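Local coordinates for putative monooxygenase (Fusobacterium nucleatum subsp. nucleatum, PDB 3MCS), which is a putative monooxygenase with two domains of the antibiotic biosynthesis monooxygenase family, whose substrate and reaction remain to be established, at residues A[82-85]-A[86-90]; A[155-158]-A[159-163]. One frame throughout, in Å; residues are numbered along the deposited sequence.

Interaction 1: A[82-85]-A[86-90]; sequences AVIP and QIAEG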
loop_
_atom_site.group_PDB
_atom_site.type_symbol
_atom_site.label_atom_id
_atom_site.label_comp_id
_atom_site.label_asym_id
_atom_site.label_seq_id
_atom_site.Cartn_x
_atom_site.Cartn_y
_atom_site.Cartn_z
ATOM N N ALA A 82 4.631 -3.524 21.034
ATOM C CA ALA A 82 5.364 -3.240 22.263
ATOM C C ALA A 82 6.517 -2.250 22.014
ATOM O O ALA A 82 6.986 -1.567 22.959
ATOM C CB ALA A 82 5.913 -4.549 22.869
ATOM N N VAL A 83 6.974 -2.171 20.755
ATOM C CA VAL A 83 8.110 -1.311 20.391
ATOM C C VAL A 83 7.696 0.037 19.794
ATOM O O VAL A 83 8.419 1.022 19.911
ATOM C CB VAL A 83 9.087 -2.055 19.432
ATOM C CG1 VAL A 83 10.065 -1.099 18.806
ATOM C CG2 VAL A 83 9.845 -3.145 20.181
ATOM N N ILE A 84 6.523 0.098 19.182
ATOM C CA ILE A 84 6.077 1.336 18.555
ATOM C C ILE A 84 6.287 2.583 19.437
ATOM O O ILE A 84 6.898 3.550 19.008
ATOM C CB ILE A 84 4.605 1.222 18.078
ATOM C CG1 ILE A 84 4.538 0.433 16.778
ATOM C CG2 ILE A 84 3.983 2.593 17.841
ATOM C CD1 ILE A 84 3.130 0.365 16.139
ATOM N N PRO A 85 5.793 2.563 20.668
ATOM C CA PRO A 85 5.961 3.751 21.521
ATOM C C PRO A 85 7.410 4.239 21.676
ATOM O O PRO A 85 7.616 5.447 21.762
ATOM C CB PRO A 85 5.383 3.303 22.872
ATOM C CG PRO A 85 4.380 2.256 22.502
ATOM C CD PRO A 85 4.973 1.527 21.315
ATOM N N GLN A 86 8.379 3.319 21.685
ATOM C CA GLN A 86 9.774 3.712 21.842
ATOM C C GLN A 86 10.370 4.311 20.550
ATOM O O GLN A 86 11.360 5.055 20.605
ATOM C CB GLN A 86 10.592 2.518 22.340
ATOM C CG GLN A 86 10.286 2.133 23.799
ATOM C CD GLN A 86 8.812 2.276 24.159
ATOM O OE1 GLN A 86 8.361 3.356 24.559
ATOM N NE2 GLN A 86 8.055 1.179 24.024
ATOM N N ILE A 87 9.763 4.020 19.401
ATOM C CA ILE A 87 10.278 4.520 18.133
ATOM C C ILE A 87 9.369 5.496 17.368
ATOM O O ILE A 87 9.757 6.018 16.319
ATOM C CB ILE A 87 10.598 3.331 17.207
ATOM C CG1 ILE A 87 9.307 2.630 16.758
ATOM C CG2 ILE A 87 11.518 2.355 17.919
ATOM C CD1 ILE A 87 9.478 1.604 15.652
ATOM N N ALA A 88 8.166 5.742 17.886
ATOM C CA ALA A 88 7.218 6.631 17.224
ATOM C C ALA A 88 7.108 7.989 17.939
ATOM O O ALA A 88 6.965 8.074 19.159
ATOM C CB ALA A 88 5.870 5.960 17.128
ATOM N N GLU A 89 7.189 9.052 17.160
ATOM C CA GLU A 89 7.066 10.391 17.705
ATOM C C GLU A 89 5.584 10.734 17.902
ATOM O O GLU A 89 5.161 11.172 18.962
ATOM C CB GLU A 89 7.740 11.413 16.778
ATOM C CG GLU A 89 7.857 12.831 17.370
ATOM C CD GLU A 89 8.785 12.928 18.598
ATOM O OE1 GLU A 89 9.875 12.319 18.594
ATOM O OE2 GLU A 89 8.440 13.664 19.549
ATOM N N GLY A 90 4.784 10.524 16.873
ATOM C CA GLY A 90 3.374 10.839 17.001
ATOM C C GLY A 90 2.578 10.363 15.814
ATOM O O GLY A 90 3.027 9.461 15.087
#
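Gln86 lies in the last turn of helix 75-87, its side chain folded back over Pro85, at the C-terminal end where the helix gives way to the short strand 88-89. Its backbone N donates to Val83 O at 2.9 Å, an i to i+3 bond of the kind found in a 3-10 turn. Gln86 is modelled in two conformers; in the one described here the side chain bends at chi2 (38°), which brings OE1 to 3.4 Å from Pro85 CB. A polar chain suits this exposed surface. Pro85 itself has no N-H to give to the turn before, and the helix is kinked there. Ile87 follows, its N donating to Ile84 O at 2.9 Å and more weakly to Val83 O. Its CG2 lies 3.9 Å from Val83 CG1, two branched aliphatic groups meeting one helical turn apart. Both side chains also pack on helix 20-37, Val83 on Ala26 and Ile87 on Ser22 and Tyr23, so beta-branched apolar residues suit the inner side of the turn. Beyond Ile87 the backbone is held by Lys19, whose NZ bonds to Gln86 O. Ala88 is the first residue to leave helical geometry, and its N still makes a weak bond to Ile84 O. Its small methyl group suits a place where it touches both Phe13 of strand 7-15 and the turn behind it: Ala88 CB sits 3.9 Å from Ile84 CG2, the branch held anti to the backbone N.

Interaction 2: A[155-158]-A[159-163]; sequences DRRN and FNKWC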
loop_
_atom_site.group_PDB
_atom_site.type_symbol
_atom_site.label_atom_id
_atom_site.label_comp_id
_atom_site.label_asym_id
_atom_site.label_seq_id
_atom_site.Cartn_x
_atom_site.Cartn_y
_atom_site.Cartn_z
ATOM N N ASP A 155 -11.231 4.370 1.018
ATOM C CA ASP A 155 -11.189 4.399 2.453
ATOM C C ASP A 155 -12.601 4.096 2.999
ATOM O O ASP A 155 -13.612 4.569 2.458
ATOM C CB ASP A 155 -10.641 5.750 2.924
ATOM C CG ASP A 155 -10.334 5.775 4.414
ATOM O OD1 ASP A 155 -11.168 5.302 5.204
ATOM O OD2 ASP A 155 -9.257 6.279 4.796
ATOM N N ARG A 156 -12.685 3.313 4.068
ATOM C CA ARG A 156 -14.006 2.968 4.616
ATOM C C ARG A 156 -14.630 4.147 5.379
ATOM O O ARG A 156 -15.841 4.160 5.628
ATOM C CB ARG A 156 -13.939 1.688 5.455
ATOM C CG ARG A 156 -13.515 0.453 4.644
ATOM C CD ARG A 156 -13.477 -0.779 5.532
ATOM N NE ARG A 156 -14.817 -1.290 5.784
ATOM C CZ ARG A 156 -15.180 -1.927 6.888
ATOM N NH1 ARG A 156 -14.326 -2.107 7.901
ATOM N NH2 ARG A 156 -16.424 -2.352 7.008
ATOM N N ARG A 157 -13.796 5.118 5.742
ATOM C CA ARG A 157 -14.233 6.352 6.396
ATOM C C ARG A 157 -14.859 7.305 5.373
ATOM O O ARG A 157 -15.655 8.165 5.726
ATOM C CB ARG A 157 -13.034 7.023 7.086
ATOM C CG ARG A 157 -13.291 8.404 7.712
ATOM C CD ARG A 157 -11.996 9.062 8.257
ATOM N NE ARG A 157 -10.854 8.960 7.338
ATOM C CZ ARG A 157 -9.694 8.386 7.642
ATOM N NH1 ARG A 157 -9.465 7.895 8.849
ATOM N NH2 ARG A 157 -8.735 8.342 6.740
ATOM N N ASN A 158 -14.483 7.142 4.108
ATOM C CA ASN A 158 -14.949 8.019 3.045
ATOM C C ASN A 158 -14.668 7.425 1.677
ATOM O O ASN A 158 -13.530 7.429 1.233
ATOM C CB ASN A 158 -14.228 9.362 3.219
ATOM C CG ASN A 158 -14.456 10.310 2.086
ATOM O OD1 ASN A 158 -15.274 10.071 1.207
ATOM N ND2 ASN A 158 -13.704 11.401 2.089
ATOM N N PHE A 159 -15.705 6.948 0.988
ATOM C CA PHE A 159 -15.477 6.283 -0.303
ATOM C C PHE A 159 -15.065 7.195 -1.454
ATOM O O PHE A 159 -14.807 6.697 -2.547
ATOM C CB PHE A 159 -16.625 5.330 -0.720
ATOM C CG PHE A 159 -17.964 5.969 -0.910
ATOM C CD1 PHE A 159 -18.227 6.764 -2.009
ATOM C CD2 PHE A 159 -19.008 5.663 -0.046
ATOM C CE1 PHE A 159 -19.487 7.298 -2.200
ATOM C CE2 PHE A 159 -20.265 6.185 -0.231
ATOM C CZ PHE A 159 -20.505 7.006 -1.306
ATOM N N ASN A 160 -14.968 8.499 -1.222
ATOM C CA ASN A 160 -14.442 9.389 -2.245
ATOM C C ASN A 160 -12.905 9.470 -2.172
ATOM O O ASN A 160 -12.272 10.073 -3.040
ATOM C CB ASN A 160 -15.052 10.781 -2.124
ATOM C CG ASN A 160 -16.569 10.778 -2.256
ATOM O OD1 ASN A 160 -17.262 11.480 -1.512
ATOM N ND2 ASN A 160 -17.091 9.973 -3.171
ATOM N N LYS A 161 -12.318 8.852 -1.141
ATOM C CA LYS A 161 -10.878 8.857 -0.925
ATOM C C LYS A 161 -10.290 7.572 -1.467
ATOM O O LYS A 161 -10.368 6.543 -0.820
ATOM C CB LYS A 161 -10.611 8.975 0.564
ATOM C CG LYS A 161 -9.184 9.316 1.016
ATOM C CD LYS A 161 -9.200 9.645 2.532
ATOM C CE LYS A 161 -8.194 10.718 2.957
ATOM N NZ LYS A 161 -8.589 12.103 2.530
ATOM N N TRP A 162 -9.737 7.610 -2.673
ATOM C CA TRP A 162 -9.113 6.429 -3.263
ATOM C C TRP A 162 -7.644 6.299 -2.842
ATOM O O TRP A 162 -6.935 7.300 -2.786
ATOM C CB TRP A 162 -9.212 6.505 -4.776
ATOM C CG TRP A 162 -10.585 6.398 -5.239
ATOM C CD1 TRP A 162 -11.533 7.376 -5.216
ATOM C CD2 TRP A 162 -11.202 5.244 -5.810
ATOM N NE1 TRP A 162 -12.712 6.900 -5.731
ATOM C CE2 TRP A 162 -12.540 5.595 -6.111
ATOM C CE3 TRP A 162 -10.756 3.951 -6.107
ATOM C CZ2 TRP A 162 -13.445 4.693 -6.675
ATOM C CZ3 TRP A 162 -11.654 3.059 -6.684
ATOM C CH2 TRP A 162 -12.988 3.438 -6.952
ATOM N N CYS A 163 -7.204 5.069 -2.565
ATOM C CA CYS A 163 -5.835 4.780 -2.134
ATOM C C CYS A 163 -5.202 3.786 -3.053
ATOM O O CYS A 163 -5.735 2.682 -3.215
ATOM C CB CYS A 163 -5.829 4.169 -0.737
ATOM S SG CYS A 163 -6.504 5.256 0.550
#
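Lys161 CD comes to the edge of the Arg157 guanidinium, near its plane and 4.4 Å from Arg157 NH2, while Asp155 OD1 lies over one face, offset toward the rim. The same NH2 makes a salt bridge of 2.9 Å to Asp155 OD2; Arg157 is modelled in two conformers, and this geometry holds for the one described. The Asn158 amide is approached by the backbone: Asn160 N donates to Asn158 OD1 at 2.9 Å from above the amide carbonyl plane. A chi1 of 172° sets Asn158 CG anti to the backbone N, with OD1 placed to accept that bond. These groups furnish the hairpin loop joining strands 147-155 and 161-168. Asp155 N donates to Lys161 O at 3.0 Å, and this bond closes the loop. Within it, Asp155 OD1 accepts from Arg157 N at 2.7 Å, on the anti side of the carboxylate, an Asx turn; then a type I beta turn from Asn158 to Lys161 is fastened by Lys161 N to Asn158 O. The side chains of Asp155 and Lys161 run side by side, CB to CB 4.0 Å, yet their charges stay apart, because the lysine chain bends at chi3 and chi4 and carries NZ to a salt bridge with Asp121 of strand 114-122. Phe159 and Asn160, at the corner, touch Asp127 of helix 127-143. Aspartate and asparagine suit this loop because their short polar side chains can reach nearby backbone N-H groups. The chemistry implies a division of labour: the carboxylate of Asp155 meets both the N-H and the guanidinium of Arg157, which probably stabilises its negative charge, while Lys161 is probably balanced by Asp121.

In the fold
Interaction 1 comes first along the chain, in the first family unit, and interaction 2 follows in the second; their centres lie 27 Å apart and their nearest atoms about 14 Å, without touching. Both border the same antiparallel sheet, interaction 1 where helix 75-87 passes over to strands 88-89 and 91-104, interaction 2 at the connection between strands 147-155 and 161-168. Strand 91-104 links the two regions, pairing with both 7-15 and 147-155. The two family units are thus joined through a shared sheet in one chain, consistent with the dimeric alpha-beta barrel clan, where two ferredoxin-like units combine.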